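Local atomic coordinates of putative thiosulfate sulfurtransferase YNJE (Escherichia coli, PDB entry 2WLR), a protein that catalyses the transfer of sulfur from thiosulfate to cyanide, giving thiocyanate and sulfite, and works through a cysteine persulfide intermediate. Residues T75-L81 with L100-L106; A4-K8 with K92-Q96; A48-S52 with W67-L73. All blocks are in the same frame, centred on the assembly; numbering follows the deposited sequence.

Interaction 1. Residues T75-L81 with L100-L106; sequences TDAPVAL and LTHISIL
V79 pairs with I103 in a parallel bridge between neighbouring strands, 79-81 and 103-105, the latter at the rim of the four-stranded sheet in the first rhodanese domain. In the ladder V79 N gives its hydrogen to H102 O, V79 O accepts from S104 N at 2.8 Å, L81 N donates to S104 O, and L81 O takes L106 N at 2.9 Å. Carbonyl oxygens gain a second, softer contact from the CA-H groups, as where A80 CA lies 3.3 Å from S104 O. Helix 85-97 links the two strands, which makes the arrangement a beta-alpha-beta crossover, and it covers part of the face carrying V79, L81 and I103, where L81 meets V88 and I103 meets Q96. On this face V79 CG2 lies 3.7 Å from I103 CG1, the two side chains running side by side, while L81 CD1 meets I103 CG2. On the other, A80 CB packs against L106 CB and L15 of helix 12-17. Next to V79 and I103, P78 CB sits over the centre of the H102 ring, 3.9 Å from its centroid, a CH-pi contact. H102 CG stands anti to the backbone N (chi1 -168°), which brings the ring beneath the proline. Further out T101 OG1 donates to D76 OD1 at 2.5 Å, meeting the carboxylate on its anti side and 35° out of its plane, and a water accepts from H102 N within hydrogen-bonding distance of T75 O and A77 O.

Interaction 2. Residues A4-K8 with K92-Q96; sequences AELAK and KTRLQ
K92 and Q96, one helical turn apart on helix 85-97, converge on a single acceptor, the backbone oxygen of A4 at the modelled start of the chain. K92 comes first. Its CG is anti to the backbone N (chi1 173°), and a bend at chi3 of 74° turns the end of the chain toward the N-terminal segment, where NZ donates to A4 O at 2.8 Å. The methylene groups work as well: K92 CD and CG pass obliquely across L6 CD2, with CD 3.8 Å from that methyl, while the ammonium end of the lysine serves the carbonyl. D89, one turn earlier, offers NZ a second partner, though only as a long and weak ion pair. Q96 then closes the contact. Its side chain is extended beyond CG, and NE2 reaches A4 O at 2.9 Å with a nearly straight N-H···O arrangement; the oxygen lies close to the plane of the Q96 amide. The two donors approach A4 O from opposite faces of its carbonyl plane, and both stand out of it, NE2 the further (52°), so that neither sits on a lone pair. Two hydrogen bonds thus grip one backbone oxygen at the protein surface, one of them from a positively charged group that would probably polarise the carbonyl, and with the modest apolar touch of L6 they tie the loop before helix 12-17 to the helix of the crossover.

Interaction 3. Residues A48-S52 with W67-L73; sequences ALNLS and WIKQHNL
L51 lies over one face of the W67 indole, its CD1 4.1 Å from the centroid of the six-membered ring and 13° off the ring normal, a CH-pi contact. CD2 of the same leucine spreads across that face toward W67 CZ3, and its CB approaches the CZ2–CH2 end of the ring, so both methyl branches and the CB take part. The indole is brought to this position by its first torsion: CG is anti to the backbone N (chi1 -176°), which sends the ring out from helix 61-70 toward L49 and L51. The H71 ring lies on the opposite face of the indole, offset toward its rim.

L49 supplies the second half of the contact. Its CD1 is shared among three neighbours, being 3.7 Å from W67 CH2 and equally 3.7 Å from L73 CD1, with H71 CB close by, while CD2 turns to H71 ND1. L49 and L73 reach toward each other tip to tip, whereas L49 and H71 slide past one another in opposite directions. The polar link is made by water: one molecule, in the plane of the indole at its edge, accepts from W67 NE1 at 2.9 Å and donates to N50 O at 2.7 Å. The indole N-H and a strand carbonyl are thereby joined through one solvent molecule.

The result is a largely apolar layer between an outer strand of the parallel sheet and the end of the helix, where H71 is the first residue to leave helical geometry. Strand 49-50 pairs through its backbone with A22 and D24 of strand 21-24, L51 also packs on V91 of helix 85-97, and L73 touches K21 as the chain heads toward strand 79-82.

How the interactions relate
Interactions 1 and 3 lie within the first rhodanese domain, and interaction 2 joins the N-terminal segment to its helix 85-97. Interactions 1 and 2 have centres about 8 Å apart and touch: A7 N probably bonds to I103 O and K8 O to S104 OG, each at 2.8 Å, so segment 4-8 runs beside strand 103-105. Interaction 3 lies at the other margin of the sheet, its centre about 12 Å from that of interaction 1, and V79 CG1 meets L73 CD2 at 3.6 Å. Between interactions 2 and 3, whose centres are about 16 Å apart, L95 packs on L51 and I68. The persulfide-forming C365 belongs to the third rhodanese domain, and all three contacts lie away from it.

Interaction 1. Residues T75-L81 with L100-L106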
ATOM      1  N   THR A  75      26.849   9.256   9.682  1.00 27.16           N
ATOM      2  CA  THR A  75      27.868   9.483   8.643  1.00 26.61           C
ATOM      3  C   THR A  75      28.889   8.350   8.533  1.00 25.48           C
ATOM      4  O   THR A  75      29.148   7.841   7.432  1.00 24.27           O
ATOM      5  CB  THR A  75      28.635  10.819   8.895  1.00 27.04           C
ATOM      6  OG1 THR A  75      27.717  11.923   8.849  1.00 28.99           O
ATOM      7  CG2 THR A  75      29.724  11.037   7.864  1.00 26.61           C
ATOM      8  N   ASP A  76      29.445   7.944   9.675  1.00 24.99           N
ATOM      9  CA  ASP A  76      30.587   7.036   9.695  1.00 24.77           C
ATOM     10  C   ASP A  76      30.273   5.633  10.184  1.00 23.72           C
ATOM     11  O   ASP A  76      31.179   4.840  10.295  1.00 23.79           O
ATOM     12  CB  ASP A  76      31.716   7.609  10.574  1.00 25.38           C
ATOM     13  CG  ASP A  76      32.206   8.971  10.098  1.00 28.51           C
ATOM     14  OD1 ASP A  76      32.089   9.282   8.895  1.00 32.88           O
ATOM     15  OD2 ASP A  76      32.727   9.735  10.943  1.00 33.01           O
ATOM     16  N   ALA A  77      29.005   5.324  10.440  1.00 22.81           N
ATOM     17  CA  ALA A  77      28.633   3.961  10.843  1.00 22.03           C
ATOM     18  C   ALA A  77      28.694   3.029   9.625  1.00 21.50           C
ATOM     19  O   ALA A  77      28.391   3.468   8.526  1.00 22.30           O
ATOM     20  CB  ALA A  77      27.240   3.957  11.442  1.00 22.94           C
ATOM     21  N   PRO A  78      29.090   1.750   9.820  1.00 20.31           N
ATOM     22  CA  PRO A  78      29.099   0.805   8.681  1.00 18.91           C
ATOM     23  C   PRO A  78      27.722   0.647   8.015  1.00 17.81           C
ATOM     24  O   PRO A  78      26.713   0.536   8.689  1.00 15.09           O
ATOM     25  CB  PRO A  78      29.533  -0.531   9.300  1.00 19.98           C
ATOM     26  CG  PRO A  78      29.883  -0.240  10.747  1.00 20.41           C
ATOM     27  CD  PRO A  78      29.432   1.114  11.104  1.00 20.62           C
ATOM     28  N   VAL A  79      27.696   0.696   6.689  1.00 16.48           N
ATOM     29  CA  VAL A  79      26.519   0.237   5.943  1.00 16.32           C
ATOM     30  C   VAL A  79      26.962  -0.885   5.028  1.00 13.86           C
ATOM     31  O   VAL A  79      28.042  -0.834   4.447  1.00 14.53           O
ATOM     32  CB  VAL A  79      25.760   1.384   5.190  1.00 17.19           C
ATOM     33  CG1 VAL A  79      25.440   2.489   6.179  1.00 20.70           C
ATOM     34  CG2 VAL A  79      26.550   1.913   4.005  1.00 19.56           C
ATOM     35  N   ALA A  80      26.176  -1.964   4.973  1.00 11.93           N
ATOM     36  CA  ALA A  80      26.520  -3.120   4.149  1.00 11.56           C
ATOM     37  C   ALA A  80      25.412  -3.334   3.135  1.00 10.09           C
ATOM     38  O   ALA A  80      24.252  -3.543   3.511  1.00 10.32           O
ATOM     39  CB  ALA A  80      26.686  -4.346   4.990  1.00 12.04           C
ATOM     40  N   LEU A  81      25.768  -3.262   1.862  1.00  9.71           N
ATOM     41  CA  LEU A  81      24.826  -3.365   0.752  1.00  9.99           C
ATOM     42  C   LEU A  81      24.707  -4.781   0.259  1.00  9.37           C
ATOM     43  O   LEU A  81      25.654  -5.576   0.326  1.00  9.73           O
ATOM     44  CB  LEU A  81      25.281  -2.506  -0.421  1.00 10.51           C
ATOM     45  CG  LEU A  81      25.669  -1.058  -0.140  1.00 14.47           C
ATOM     46  CD1 LEU A  81      25.936  -0.309  -1.420  1.00 15.27           C
ATOM     47  CD2 LEU A  81      24.656  -0.344   0.676  1.00 16.05           C
ATOM     48  N   LEU A 100      28.387   9.241   3.077  1.00 18.75           N
ATOM     49  CA  LEU A 100      28.577   8.083   3.957  1.00 18.34           C
ATOM     50  C   LEU A 100      29.977   7.570   3.760  1.00 18.48           C
ATOM     51  O   LEU A 100      30.399   7.401   2.616  1.00 17.65           O
ATOM     52  CB  LEU A 100      27.572   6.972   3.660  1.00 18.85           C
ATOM     53  CG  LEU A 100      26.170   7.281   4.141  1.00 19.42           C
ATOM     54  CD1 LEU A 100      25.568   8.322   3.271  1.00 24.34           C
ATOM     55  CD2 LEU A 100      25.267   6.024   4.174  1.00 20.52           C
ATOM     56  N   THR A 101      30.690   7.319   4.863  1.00 18.70           N
ATOM     57  CA  THR A 101      32.134   7.016   4.791  1.00 19.01           C
ATOM     58  C   THR A 101      32.526   5.552   4.975  1.00 18.91           C
ATOM     59  O   THR A 101      33.690   5.200   4.804  1.00 19.26           O
ATOM     60  CB  THR A 101      32.921   7.876   5.814  1.00 18.83           C
ATOM     61  OG1 THR A 101      32.536   7.516   7.129  1.00 20.82           O
ATOM     62  CG2 THR A 101      32.623   9.367   5.612  1.00 19.66           C
ATOM     63  N   HIS A 102      31.569   4.683   5.287  1.00 18.07           N
ATOM     64  CA  HIS A 102      31.903   3.292   5.567  1.00 18.46           C
ATOM     65  C   HIS A 102      30.890   2.379   4.881  1.00 17.28           C
ATOM     66  O   HIS A 102      29.934   1.962   5.525  1.00 18.59           O
ATOM     67  CB  HIS A 102      31.878   3.064   7.078  1.00 19.15           C
ATOM     68  CG  HIS A 102      32.480   1.764   7.499  1.00 22.56           C
ATOM     69  ND1 HIS A 102      32.487   0.648   6.688  1.00 26.01           N
ATOM     70  CD2 HIS A 102      33.058   1.387   8.664  1.00 24.62           C
ATOM     71  CE1 HIS A 102      33.072  -0.353   7.323  1.00 25.29           C
ATOM     72  NE2 HIS A 102      33.428   0.068   8.522  1.00 26.70           N
ATOM     73  N   ILE A 103      31.110   2.110   3.596  1.00 16.05           N
ATOM     74  CA  ILE A 103      30.172   1.364   2.744  1.00 16.52           C
ATOM     75  C   ILE A 103      30.825   0.081   2.289  1.00 16.87           C
ATOM     76  O   ILE A 103      31.827   0.095   1.577  1.00 17.76           O
ATOM     77  CB  ILE A 103      29.758   2.178   1.509  1.00 16.25           C
ATOM     78  CG1 ILE A 103      29.159   3.522   1.920  1.00 17.66           C
ATOM     79  CG2 ILE A 103      28.720   1.402   0.632  1.00 14.89           C
ATOM     80  CD1 ILE A 103      28.898   4.440   0.761  1.00 19.46           C
ATOM     81  N   SER A 104      30.261  -1.043   2.732  1.00 16.87           N
ATOM     82  CA  SER A 104      30.766  -2.388   2.433  1.00 16.97           C
ATOM     83  C   SER A 104      29.700  -3.216   1.715  1.00 16.52           C
ATOM     84  O   SER A 104      28.565  -2.759   1.555  1.00 15.09           O
ATOM     85  CB  SER A 104      31.079  -3.109   3.738  1.00 17.47           C
ATOM     86  OG  SER A 104      32.066  -2.431   4.490  1.00 19.57           O
ATOM     87  N   ILE A 105      30.077  -4.412   1.293  1.00 16.07           N
ATOM     88  CA  ILE A 105      29.113  -5.428   0.867  1.00 16.12           C
ATOM     89  C   ILE A 105      28.770  -6.320   2.065  1.00 14.89           C
ATOM     90  O   ILE A 105      29.620  -6.569   2.941  1.00 14.41           O
ATOM     91  CB  ILE A 105      29.682  -6.262  -0.282  1.00 16.86           C
ATOM     92  CG1 ILE A 105      28.602  -7.083  -0.949  1.00 20.28           C
ATOM     93  CG2 ILE A 105      30.785  -7.191   0.208  1.00 21.22           C
ATOM     94  CD1 ILE A 105      28.966  -7.475  -2.344  1.00 25.53           C
ATOM     95  N   LEU A 106      27.512  -6.751   2.145  1.00 12.74           N
ATOM     96  CA  LEU A 106      27.089  -7.709   3.156  1.00 12.01           C
ATOM     97  C   LEU A 106      27.405  -9.079   2.577  1.00 12.68           C
ATOM     98  O   LEU A 106      26.716  -9.542   1.655  1.00 12.98           O
ATOM     99  CB  LEU A 106      25.608  -7.538   3.513  1.00 11.57           C
ATOM    100  CG  LEU A 106      25.086  -8.465   4.613  1.00 13.04           C
ATOM    101  CD1 LEU A 106      25.762  -8.232   5.914  1.00 15.36           C
ATOM    102  CD2 LEU A 106      23.568  -8.255   4.764  1.00 13.71           C
TER
HETATM  103  O   HOH W   1      28.948   5.198   6.573  1.00 17.42           O

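Interaction 2. Residues A4-K8 with K92-Q96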
ATOM      1  N   ALA A   4      37.166   4.755  -4.366  1.00 36.14           N
ATOM      2  CA  ALA A   4      35.713   4.542  -4.652  1.00 35.46           C
ATOM      3  C   ALA A   4      35.271   3.092  -4.430  1.00 35.35           C
ATOM      4  O   ALA A   4      34.077   2.794  -4.494  1.00 34.48           O
ATOM      5  CB  ALA A   4      35.375   4.985  -6.079  1.00 35.38           C
ATOM      6  N   GLU A   5      36.221   2.194  -4.166  1.00 35.24           N
ATOM      7  CA  GLU A   5      35.885   0.792  -3.875  1.00 35.31           C
ATOM      8  C   GLU A   5      35.164   0.641  -2.536  1.00 34.46           C
ATOM      9  O   GLU A   5      35.205   1.526  -1.680  1.00 33.79           O
ATOM     10  CB  GLU A   5      37.139  -0.090  -3.865  1.00 35.79           C
ATOM     11  CG  GLU A   5      37.601  -0.545  -5.242  1.00 38.06           C
ATOM     12  CD  GLU A   5      38.829  -1.440  -5.175  1.00 40.96           C
ATOM     13  OE1 GLU A   5      39.490  -1.483  -4.108  1.00 43.57           O
ATOM     14  OE2 GLU A   5      39.130  -2.110  -6.191  1.00 44.07           O
ATOM     15  N   LEU A   6      34.510  -0.504  -2.368  1.00 33.47           N
ATOM     16  CA  LEU A   6      33.842  -0.836  -1.116  1.00 32.75           C
ATOM     17  C   LEU A   6      34.862  -1.039  -0.003  1.00 31.76           C
ATOM     18  O   LEU A   6      35.963  -1.544  -0.252  1.00 32.34           O
ATOM     19  CB  LEU A   6      33.005  -2.110  -1.287  1.00 32.70           C
ATOM     20  CG  LEU A   6      31.848  -2.015  -2.285  1.00 32.62           C
ATOM     21  CD1 LEU A   6      31.507  -3.372  -2.898  1.00 33.28           C
ATOM     22  CD2 LEU A   6      30.637  -1.390  -1.613  1.00 33.00           C
ATOM     23  N   ALA A   7      34.496  -0.637   1.218  1.00 30.81           N
ATOM     24  CA  ALA A   7      35.269  -0.949   2.426  1.00 29.59           C
ATOM     25  C   ALA A   7      35.305  -2.471   2.626  1.00 28.41           C
ATOM     26  O   ALA A   7      34.827  -3.217   1.765  1.00 28.63           O
ATOM     27  CB  ALA A   7      34.655  -0.264   3.629  1.00 29.72           C
ATOM     28  N   LYS A   8      35.858  -2.950   3.743  1.00 27.16           N
ATOM     29  CA  LYS A   8      36.027  -4.399   3.899  1.00 25.86           C
ATOM     30  C   LYS A   8      34.651  -5.103   4.072  1.00 23.77           C
ATOM     31  O   LYS A   8      33.785  -4.590   4.796  1.00 22.15           O
ATOM     32  CB  LYS A   8      37.013  -4.743   5.033  1.00 26.84           C
ATOM     33  CG  LYS A   8      36.456  -4.714   6.434  1.00 29.39           C
ATOM     34  CD  LYS A   8      37.276  -5.585   7.402  1.00 32.37           C
ATOM     35  CE  LYS A   8      36.342  -6.323   8.371  1.00 33.84           C
ATOM     36  NZ  LYS A   8      35.630  -7.493   7.734  1.00 34.51           N
ATOM     37  N   LYS A  92      26.059   2.342  -4.028  1.00 11.59           N
ATOM     38  CA  LYS A  92      27.329   2.711  -3.380  1.00 11.74           C
ATOM     39  C   LYS A  92      27.746   4.116  -3.834  1.00 11.95           C
ATOM     40  O   LYS A  92      28.105   4.956  -3.022  1.00 13.14           O
ATOM     41  CB  LYS A  92      28.426   1.713  -3.717  1.00 13.23           C
ATOM     42  CG  LYS A  92      29.810   2.114  -3.213  1.00 14.57           C
ATOM     43  CD  LYS A  92      30.935   1.529  -4.068  1.00 18.15           C
ATOM     44  CE  LYS A  92      31.047   2.269  -5.411  1.00 21.06           C
ATOM     45  NZ  LYS A  92      32.170   1.767  -6.255  1.00 23.70           N
ATOM     46  N   THR A  93      27.632   4.366  -5.122  1.00 12.94           N
ATOM     47  CA  THR A  93      28.137   5.613  -5.698  1.00 13.81           C
ATOM     48  C   THR A  93      27.319   6.796  -5.199  1.00 13.82           C
ATOM     49  O   THR A  93      27.889   7.807  -4.772  1.00 14.04           O
ATOM     50  CB  THR A  93      28.156   5.499  -7.215  1.00 14.70           C
ATOM     51  OG1 THR A  93      29.065   4.452  -7.580  1.00 17.76           O
ATOM     52  CG2 THR A  93      28.615   6.798  -7.874  1.00 17.19           C
ATOM     53  N   ARG A  94      25.992   6.678  -5.186  1.00 12.19           N
ATOM     54  CA  ARG A  94      25.131   7.720  -4.651  1.00 12.16           C
ATOM     55  C   ARG A  94      25.360   7.941  -3.155  1.00 11.30           C
ATOM     56  O   ARG A  94      25.366   9.086  -2.680  1.00 12.87           O
ATOM     57  CB  ARG A  94      23.640   7.469  -4.943  1.00 11.66           C
ATOM     58  CG  ARG A  94      23.207   7.786  -6.383  1.00 13.73           C
ATOM     59  CD  ARG A  94      23.239   9.271  -6.734  1.00 12.40           C
ATOM     60  NE  ARG A  94      22.313  10.058  -5.953  1.00 11.95           N
ATOM     61  CZ  ARG A  94      21.020  10.225  -6.197  1.00  9.98           C
ATOM     62  NH1 ARG A  94      20.420   9.622  -7.211  1.00 11.85           N
ATOM     63  NH2 ARG A  94      20.318  11.009  -5.393  1.00 12.52           N
ATOM     64  N   LEU A  95      25.552   6.856  -2.402  1.00 10.96           N
ATOM     65  CA  LEU A  95      25.744   7.028  -0.963  1.00 11.02           C
ATOM     66  C   LEU A  95      27.088   7.675  -0.657  1.00 11.12           C
ATOM     67  O   LEU A  95      27.203   8.436   0.305  1.00 11.97           O
ATOM     68  CB  LEU A  95      25.586   5.692  -0.225  1.00 10.35           C
ATOM     69  CG  LEU A  95      24.169   5.142  -0.221  1.00 10.74           C
ATOM     70  CD1 LEU A  95      24.226   3.795   0.457  1.00 11.49           C
ATOM     71  CD2 LEU A  95      23.160   6.012   0.466  1.00 11.91           C
ATOM     72  N   GLN A  96      28.115   7.339  -1.425  1.00 12.09           N
ATOM     73  CA  GLN A  96      29.425   8.004  -1.280  1.00 13.91           C
ATOM     74  C   GLN A  96      29.301   9.506  -1.517  1.00 14.47           C
ATOM     75  O   GLN A  96      29.783  10.302  -0.718  1.00 14.50           O
ATOM     76  CB  GLN A  96      30.451   7.420  -2.255  1.00 13.99           C
ATOM     77  CG  GLN A  96      30.918   6.015  -1.905  1.00 16.38           C
ATOM     78  CD  GLN A  96      31.792   5.394  -2.983  1.00 18.51           C
ATOM     79  OE1 GLN A  96      31.774   5.807  -4.145  1.00 21.68           O
ATOM     80  NE2 GLN A  96      32.537   4.374  -2.609  1.00 21.31           N
TER

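Interaction 3. Residues A48-S52 with W67-L73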
ATOM      1  N   ALA A  48      17.102  -4.477   7.781  1.00  9.94           N
ATOM      2  CA  ALA A  48      17.627  -3.857   6.562  1.00  8.69           C
ATOM      3  C   ALA A  48      16.706  -2.741   6.110  1.00  7.59           C
ATOM      4  O   ALA A  48      15.493  -2.787   6.275  1.00  8.75           O
ATOM      5  CB  ALA A  48      17.712  -4.842   5.412  1.00  8.17           C
ATOM      6  N   LEU A  49      17.351  -1.759   5.507  1.00  8.34           N
ATOM      7  CA  LEU A  49      16.669  -0.695   4.779  1.00  8.39           C
ATOM      8  C   LEU A  49      16.522  -1.137   3.320  1.00  8.74           C
ATOM      9  O   LEU A  49      17.295  -1.976   2.840  1.00  9.87           O
ATOM     10  CB  LEU A  49      17.465   0.637   4.864  1.00  9.09           C
ATOM     11  CG  LEU A  49      17.824   1.080   6.289  1.00 10.36           C
ATOM     12  CD1 LEU A  49      18.603   2.387   6.240  1.00 12.86           C
ATOM     13  CD2 LEU A  49      16.583   1.189   7.189  1.00 13.06           C
ATOM     14  N   ASN A  50      15.574  -0.542   2.608  1.00  7.58           N
ATOM     15  CA  ASN A  50      15.403  -0.778   1.173  1.00  6.78           C
ATOM     16  C   ASN A  50      15.738   0.530   0.465  1.00  6.39           C
ATOM     17  O   ASN A  50      15.054   1.568   0.649  1.00  7.03           O
ATOM     18  CB  ASN A  50      13.969  -1.171   0.875  1.00  5.64           C
ATOM     19  CG  ASN A  50      13.749  -1.721  -0.561  1.00  5.69           C
ATOM     20  OD1 ASN A  50      14.712  -2.197  -1.252  1.00  9.19           O
ATOM     21  ND2 ASN A  50      12.536  -1.670  -0.987  1.00  4.44           N
ATOM     22  N   LEU A  51      16.737   0.456  -0.389  1.00  7.71           N
ATOM     23  CA  LEU A  51      17.079   1.578  -1.259  1.00  8.01           C
ATOM     24  C   LEU A  51      17.310   0.984  -2.622  1.00  8.32           C
ATOM     25  O   LEU A  51      18.429   0.578  -2.958  1.00  8.68           O
ATOM     26  CB  LEU A  51      18.309   2.339  -0.762  1.00  8.41           C
ATOM     27  CG  LEU A  51      18.660   3.629  -1.512  1.00  9.58           C
ATOM     28  CD1 LEU A  51      17.519   4.645  -1.522  1.00 11.67           C
ATOM     29  CD2 LEU A  51      19.929   4.281  -0.939  1.00 11.33           C
ATOM     30  N   SER A  52      16.244   0.860  -3.383  1.00  8.59           N
ATOM     31  CA  SER A  52      16.318   0.208  -4.684  1.00  8.02           C
ATOM     32  C   SER A  52      17.131   1.033  -5.660  1.00  8.25           C
ATOM     33  O   SER A  52      16.842   2.229  -5.842  1.00  8.71           O
ATOM     34  CB  SER A  52      14.942  -0.038  -5.219  1.00  8.71           C
ATOM     35  OG  SER A  52      15.015  -0.752  -6.419  1.00 10.21           O
ATOM     36  N   TRP A  67      16.197  10.858   3.044  1.00 11.70           N
ATOM     37  CA  TRP A  67      16.048   9.436   3.308  1.00 10.72           C
ATOM     38  C   TRP A  67      17.118   8.963   4.276  1.00 11.71           C
ATOM     39  O   TRP A  67      16.859   8.217   5.229  1.00 10.82           O
ATOM     40  CB  TRP A  67      16.143   8.686   1.971  1.00  9.76           C
ATOM     41  CG  TRP A  67      15.921   7.209   2.060  1.00  8.43           C
ATOM     42  CD1 TRP A  67      14.736   6.557   1.841  1.00 10.72           C
ATOM     43  CD2 TRP A  67      16.898   6.221   2.317  1.00  8.56           C
ATOM     44  NE1 TRP A  67      14.927   5.210   2.011  1.00  9.34           N
ATOM     45  CE2 TRP A  67      16.238   4.966   2.279  1.00  8.98           C
ATOM     46  CE3 TRP A  67      18.267   6.245   2.601  1.00  9.52           C
ATOM     47  CZ2 TRP A  67      16.893   3.765   2.548  1.00 10.46           C
ATOM     48  CZ3 TRP A  67      18.931   5.050   2.841  1.00 11.42           C
ATOM     49  CH2 TRP A  67      18.227   3.808   2.808  1.00 10.43           C
ATOM     50  N   ILE A  68      18.346   9.398   4.069  1.00 11.39           N
ATOM     51  CA  ILE A  68      19.439   9.052   4.971  1.00 12.48           C
ATOM     52  C   ILE A  68      19.115   9.522   6.398  1.00 13.72           C
ATOM     53  O   ILE A  68      19.234   8.733   7.340  1.00 15.66           O
ATOM     54  CB  ILE A  68      20.774   9.630   4.454  1.00 12.77           C
ATOM     55  CG1 ILE A  68      21.214   8.891   3.163  1.00 13.12           C
ATOM     56  CG2 ILE A  68      21.870   9.545   5.535  1.00 14.18           C
ATOM     57  CD1 ILE A  68      22.364   9.566   2.417  1.00 12.95           C
ATOM     58  N   LYS A  69      18.640  10.763   6.529  1.00 15.09           N
ATOM     59  CA  LYS A  69      18.274  11.328   7.843  1.00 16.90           C
ATOM     60  C   LYS A  69      17.101  10.613   8.504  1.00 17.44           C
ATOM     61  O   LYS A  69      17.098  10.387   9.734  1.00 17.59           O
ATOM     62  CB  LYS A  69      17.889  12.792   7.659  1.00 18.07           C
ATOM     63  CG  LYS A  69      19.054  13.705   7.629  1.00 22.05           C
ATOM     64  CD  LYS A  69      19.111  14.533   8.890  1.00 27.43           C
ATOM     65  CE  LYS A  69      18.084  15.644   8.832  1.00 29.11           C
ATOM     66  NZ  LYS A  69      17.758  16.202  10.170  1.00 33.75           N
ATOM     67  N   GLN A  70      16.088  10.325   7.713  1.00 16.74           N
ATOM     68  CA  GLN A  70      14.854   9.680   8.201  1.00 17.47           C
ATOM     69  C   GLN A  70      15.150   8.277   8.747  1.00 17.68           C
ATOM     70  O   GLN A  70      14.407   7.788   9.596  1.00 18.10           O
ATOM     71  CB  GLN A  70      13.800   9.597   7.099  1.00 18.11           C
ATOM     72  CG  GLN A  70      13.051  10.889   6.826  1.00 20.59           C
ATOM     73  CD  GLN A  70      12.472  10.980   5.440  1.00 23.38           C
ATOM     74  OE1 GLN A  70      12.321   9.967   4.735  1.00 26.22           O
ATOM     75  NE2 GLN A  70      12.126  12.210   5.031  1.00 26.31           N
ATOM     76  N   HIS A  71      16.213   7.641   8.252  1.00 16.38           N
ATOM     77  CA  HIS A  71      16.579   6.281   8.661  1.00 16.64           C
ATOM     78  C   HIS A  71      17.757   6.230   9.627  1.00 18.21           C
ATOM     79  O   HIS A  71      18.305   5.171   9.869  1.00 16.54           O
ATOM     80  CB  HIS A  71      16.856   5.420   7.426  1.00 15.85           C
ATOM     81  CG  HIS A  71      15.672   5.286   6.524  1.00 15.13           C
ATOM     82  ND1 HIS A  71      14.718   4.303   6.674  1.00 16.52           N
ATOM     83  CD2 HIS A  71      15.261   6.045   5.488  1.00 10.88           C
ATOM     84  CE1 HIS A  71      13.789   4.463   5.748  1.00 11.55           C
ATOM     85  NE2 HIS A  71      14.086   5.520   5.026  1.00 16.54           N
ATOM     86  N   ASN A  72      18.155   7.381  10.167  1.00 20.23           N
ATOM     87  CA  ASN A  72      19.176   7.403  11.232  1.00 22.41           C
ATOM     88  C   ASN A  72      20.497   6.722  10.823  1.00 23.74           C
ATOM     89  O   ASN A  72      21.155   6.005  11.610  1.00 24.36           O
ATOM     90  CB  ASN A  72      18.610   6.774  12.511  1.00 23.16           C
ATOM     91  CG  ASN A  72      17.265   7.378  12.917  1.00 24.60           C
ATOM     92  OD1 ASN A  72      17.138   8.593  13.090  1.00 27.27           O
ATOM     93  ND2 ASN A  72      16.255   6.523  13.077  1.00 24.71           N
ATOM     94  N   LEU A  73      20.927   7.000   9.603  1.00 23.90           N
ATOM     95  CA  LEU A  73      22.211   6.517   9.146  1.00 24.34           C
ATOM     96  C   LEU A  73      23.295   7.499   9.564  1.00 25.85           C
ATOM     97  O   LEU A  73      23.355   8.621   9.065  1.00 26.70           O
ATOM     98  CB  LEU A  73      22.191   6.350   7.628  1.00 23.79           C
ATOM     99  CG  LEU A  73      21.416   5.104   7.193  1.00 23.07           C
ATOM    100  CD1 LEU A  73      20.940   5.243   5.764  1.00 21.27           C
ATOM    101  CD2 LEU A  73      22.296   3.862   7.343  1.00 23.71           C
TER
HETATM  102  O   HOH W   2      13.192   2.878   2.101  1.00 10.05           O